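Local coordinates for protein putative pyrazinamidase/nicotinamidase (Streptococcus mutans, PDB 3S2S) that probably hydrolyses nicotinamide and its analogue pyrazinamide to the free acids, as a zinc-containing amidase of the isochorismatase family, at residues S65-Y76 and L115-Y123. Sequence-based numbering, arbitrary orientation.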
loop_
_atom_site.group_PDB
_atom_site.type_symbol
_atom_site.label_atom_id
_atom_site.label_comp_id
_atom_site.label_asym_id
_atom_site.label_seq_id
_atom_site.Cartn_x
_atom_site.Cartn_y
_atom_site.Cartn_z
ATOM N N SER A 65 5.489 -12.298 -30.731
ATOM C CA SER A 65 4.457 -13.294 -30.424
ATOM C C SER A 65 5.008 -14.704 -30.150
ATOM O O SER A 65 4.600 -15.366 -29.199
ATOM C CB SER A 65 3.383 -13.318 -31.511
ATOM O OG SER A 65 2.417 -14.314 -31.230
ATOM N N LYS A 66 5.934 -15.171 -30.977
ATOM C CA LYS A 66 6.501 -16.502 -30.759
ATOM C C LYS A 66 7.382 -16.523 -29.514
ATOM O O LYS A 66 7.306 -17.447 -28.703
ATOM C CB LYS A 66 7.320 -16.936 -31.978
ATOM C CG LYS A 66 6.621 -16.656 -33.295
ATOM C CD LYS A 66 6.251 -17.931 -34.032
ATOM C CE LYS A 66 7.476 -18.618 -34.621
ATOM N NZ LYS A 66 7.110 -19.755 -35.518
ATOM N N ALA A 67 8.209 -15.494 -29.350
ATOM C CA ALA A 67 9.133 -15.441 -28.223
ATOM C C ALA A 67 8.390 -15.392 -26.885
ATOM O O ALA A 67 8.778 -16.060 -25.930
ATOM C CB ALA A 67 10.052 -14.226 -28.331
ATOM N N ILE A 68 7.351 -14.567 -26.806
ATOM C CA ILE A 68 6.677 -14.415 -25.524
ATOM C C ILE A 68 5.961 -15.726 -25.187
ATOM O O ILE A 68 5.923 -16.132 -24.037
ATOM C CB ILE A 68 5.723 -13.174 -25.477
ATOM C CG1 ILE A 68 5.270 -12.899 -24.038
ATOM C CG2 ILE A 68 4.511 -13.368 -26.401
ATOM C CD1 ILE A 68 4.482 -11.600 -23.911
ATOM N N ALA A 69 5.424 -16.418 -26.194
ATOM C CA ALA A 69 4.826 -17.725 -25.913
ATOM C C ALA A 69 5.877 -18.727 -25.433
ATOM O O ALA A 69 5.665 -19.466 -24.466
ATOM C CB ALA A 69 4.065 -18.270 -27.141
ATOM N N GLN A 70 7.019 -18.752 -26.104
ATOM C CA GLN A 70 8.054 -19.713 -25.752
ATOM C C GLN A 70 8.621 -19.474 -24.365
ATOM O O GLN A 70 8.851 -20.422 -23.616
ATOM C CB GLN A 70 9.165 -19.720 -26.801
ATOM C CG GLN A 70 8.721 -20.374 -28.080
ATOM C CD GLN A 70 9.701 -20.170 -29.214
ATOM O OE1 GLN A 70 10.525 -19.254 -29.189
ATOM N NE2 GLN A 70 9.608 -21.021 -30.226
ATOM N N VAL A 71 8.827 -18.211 -24.008
ATOM C CA VAL A 71 9.408 -17.933 -22.702
ATOM C C VAL A 71 8.412 -18.243 -21.592
ATOM O O VAL A 71 8.801 -18.661 -20.515
ATOM C CB VAL A 71 9.994 -16.503 -22.585
ATOM C CG1 VAL A 71 8.908 -15.479 -22.527
ATOM C CG2 VAL A 71 10.904 -16.392 -21.351
ATOM N N THR A 72 7.128 -18.035 -21.866
ATOM C CA THR A 72 6.081 -18.373 -20.899
ATOM C C THR A 72 6.001 -19.889 -20.679
ATOM O O THR A 72 5.939 -20.364 -19.547
ATOM C CB THR A 72 4.732 -17.808 -21.360
ATOM O OG1 THR A 72 4.879 -16.390 -21.516
ATOM C CG2 THR A 72 3.626 -18.093 -20.343
ATOM N N GLN A 73 6.030 -20.655 -21.764
ATOM C CA GLN A 73 6.021 -22.101 -21.627
ATOM C C GLN A 73 7.262 -22.565 -20.859
ATOM O O GLN A 73 7.191 -23.459 -20.000
ATOM C CB GLN A 73 5.972 -22.757 -23.009
ATOM C CG GLN A 73 5.943 -24.269 -22.970
ATOM C CD GLN A 73 4.635 -24.806 -22.441
ATOM O OE1 GLN A 73 3.580 -24.573 -23.029
ATOM N NE2 GLN A 73 4.696 -25.539 -21.333
ATOM N N LYS A 74 8.403 -21.957 -21.154
ATOM C CA LYS A 74 9.636 -22.353 -20.473
ATOM C C LYS A 74 9.587 -22.054 -18.989
ATOM O O LYS A 74 9.959 -22.892 -18.165
ATOM C CB LYS A 74 10.873 -21.721 -21.101
ATOM C CG LYS A 74 12.130 -22.019 -20.304
ATOM C CD LYS A 74 13.390 -21.852 -21.127
ATOM C CE LYS A 74 14.591 -22.423 -20.385
ATOM N NZ LYS A 74 15.794 -22.543 -21.259
ATOM N N ALA A 75 9.112 -20.862 -18.640
ATOM C CA ALA A 75 9.001 -20.500 -17.227
ATOM C C ALA A 75 8.119 -21.515 -16.529
ATOM O O ALA A 75 8.446 -21.986 -15.435
ATOM C CB ALA A 75 8.416 -19.106 -17.072
ATOM N N TYR A 76 7.010 -21.870 -17.175
ATOM C CA TYR A 76 6.078 -22.826 -16.591
ATOM C C TYR A 76 6.733 -24.198 -16.424
ATOM O O TYR A 76 6.582 -24.836 -15.378
ATOM C CB TYR A 76 4.808 -22.946 -17.421
ATOM C CG TYR A 76 3.862 -24.002 -16.905
ATOM C CD1 TYR A 76 2.946 -23.710 -15.895
ATOM C CD2 TYR A 76 3.899 -25.299 -17.406
ATOM C CE1 TYR A 76 2.074 -24.675 -15.411
ATOM C CE2 TYR A 76 3.036 -26.269 -16.923
ATOM C CZ TYR A 76 2.130 -25.947 -15.927
ATOM O OH TYR A 76 1.268 -26.899 -15.445
ATOM N N LEU A 115 -6.025 -13.056 -25.562
ATOM C CA LEU A 115 -4.575 -13.122 -25.716
ATOM C C LEU A 115 -4.191 -13.334 -27.186
ATOM O O LEU A 115 -4.893 -14.033 -27.937
ATOM C CB LEU A 115 -4.003 -14.256 -24.868
ATOM C CG LEU A 115 -4.133 -14.042 -23.361
ATOM C CD1 LEU A 115 -3.875 -15.345 -22.612
ATOM C CD2 LEU A 115 -3.134 -12.951 -22.971
ATOM N N TYR A 116 -3.073 -12.737 -27.594
ATOM C CA TYR A 116 -2.650 -12.797 -28.994
ATOM C C TYR A 116 -1.596 -13.877 -29.199
ATOM O O TYR A 116 -0.713 -14.054 -28.359
ATOM C CB TYR A 116 -2.114 -11.430 -29.410
ATOM C CG TYR A 116 -1.832 -11.304 -30.878
ATOM C CD1 TYR A 116 -2.817 -10.870 -31.748
ATOM C CD2 TYR A 116 -0.583 -11.621 -31.392
ATOM C CE1 TYR A 116 -2.566 -10.745 -33.105
ATOM C CE2 TYR A 116 -0.316 -11.481 -32.737
ATOM C CZ TYR A 116 -1.314 -11.054 -33.588
ATOM O OH TYR A 116 -1.050 -10.933 -34.945
ATOM N N GLY A 117 -1.701 -14.623 -30.300
ATOM C CA GLY A 117 -0.729 -15.669 -30.577
ATOM C C GLY A 117 -0.880 -16.933 -29.741
ATOM O O GLY A 117 -1.951 -17.222 -29.203
ATOM N N ALA A 118 0.202 -17.694 -29.631
ATOM C CA ALA A 118 0.156 -18.995 -28.969
ATOM C C ALA A 118 -0.034 -18.882 -27.462
ATOM O O ALA A 118 -0.341 -19.869 -26.806
ATOM C CB ALA A 118 1.402 -19.798 -29.281
ATOM N N LEU A 119 0.144 -17.682 -26.919
ATOM C CA LEU A 119 -0.105 -17.451 -25.504
ATOM C C LEU A 119 -1.562 -17.785 -25.184
ATOM O O LEU A 119 -1.879 -18.282 -24.108
ATOM C CB LEU A 119 0.200 -15.982 -25.197
ATOM C CG LEU A 119 0.771 -15.493 -23.883
ATOM C CD1 LEU A 119 1.925 -16.351 -23.338
ATOM C CD2 LEU A 119 1.186 -14.031 -24.081
ATOM N N ALA A 120 -2.456 -17.552 -26.147
ATOM C CA ALA A 120 -3.867 -17.885 -25.953
ATOM C C ALA A 120 -4.053 -19.395 -25.744
ATOM O O ALA A 120 -4.840 -19.816 -24.911
ATOM C CB ALA A 120 -4.705 -17.403 -27.129
ATOM N N ASP A 121 -3.340 -20.207 -26.518
ATOM C CA ASP A 121 -3.405 -21.654 -26.348
ATOM C C ASP A 121 -2.837 -22.063 -24.992
ATOM O O ASP A 121 -3.410 -22.921 -24.310
ATOM C CB ASP A 121 -2.657 -22.376 -27.479
ATOM N N PHE A 122 -1.720 -21.450 -24.589
ATOM C CA PHE A 122 -1.166 -21.730 -23.268
ATOM C C PHE A 122 -2.209 -21.476 -22.185
ATOM O O PHE A 122 -2.440 -22.326 -21.322
ATOM C CB PHE A 122 0.100 -20.913 -22.975
ATOM C CG PHE A 122 0.665 -21.176 -21.622
ATOM C CD1 PHE A 122 1.630 -22.163 -21.426
ATOM C CD2 PHE A 122 0.206 -20.461 -20.520
ATOM C CE1 PHE A 122 2.140 -22.419 -20.146
ATOM C CE2 PHE A 122 0.699 -20.722 -19.238
ATOM C CZ PHE A 122 1.669 -21.695 -19.053
ATOM N N TYR A 123 -2.842 -20.305 -22.218
ATOM C CA TYR A 123 -3.798 -19.998 -21.167
ATOM C C TYR A 123 -4.971 -20.984 -21.185
ATOM O O TYR A 123 -5.373 -21.507 -20.138
ATOM C CB TYR A 123 -4.304 -18.552 -21.229
ATOM C CG TYR A 123 -5.290 -18.328 -20.122
ATOM C CD1 TYR A 123 -4.863 -18.264 -18.809
ATOM C CD2 TYR A 123 -6.655 -18.260 -20.381
ATOM C CE1 TYR A 123 -5.777 -18.103 -17.768
ATOM C CE2 TYR A 123 -7.561 -18.085 -19.362
ATOM C CZ TYR A 123 -7.114 -18.013 -18.063
ATOM O OH TYR A 123 -8.013 -17.847 -17.045
HETATM O O HOH W 1 1.839 -15.386 -28.104
HETATM O O HOH W 2 2.730 -17.233 -31.057
#
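F122 turns one face of its ring to T72, whose CG2 makes a CH-pi contact 4.2 Å from the centroid, while the ring edge meets Q73 OE1 and Y76. With Y76 the pair is offset edge-to-face, planes at 78°, the F122 edge aimed at the tyrosine face; F122 also stacks on H126. The helical segments 65-76 and 119-123 lie over the parallel sheet of the isochorismatase-type alpha/beta fold, running the same way with their axes 28° apart, and T72, L119 and F122 reach down to strand 81-87. The Q73 chain bends at chi2 (70°), which brings OE1 to 3.5 Å from F122 CD1, while NE2 is hydrogen-bonded to D77 OD1. Deeper in, L119 CD1 packs against the T72 side chain and CD2 lies 4.1 Å from I68 CD1. Further along, A69 CB meets A118 CB, methyl to methyl. No direct hydrogen bond joins the segments; two waters bridge them beside S65 and A118. One takes the N-H of L119 and donates to S65 O and Y116 O; the other takes the N-H of A118 and shares a hydrogen bond with S65 OG. Within helix 65-76, T72 OG1 donates to I68 O (2.7 Å), on the opposite face of that carbonyl from T72 N.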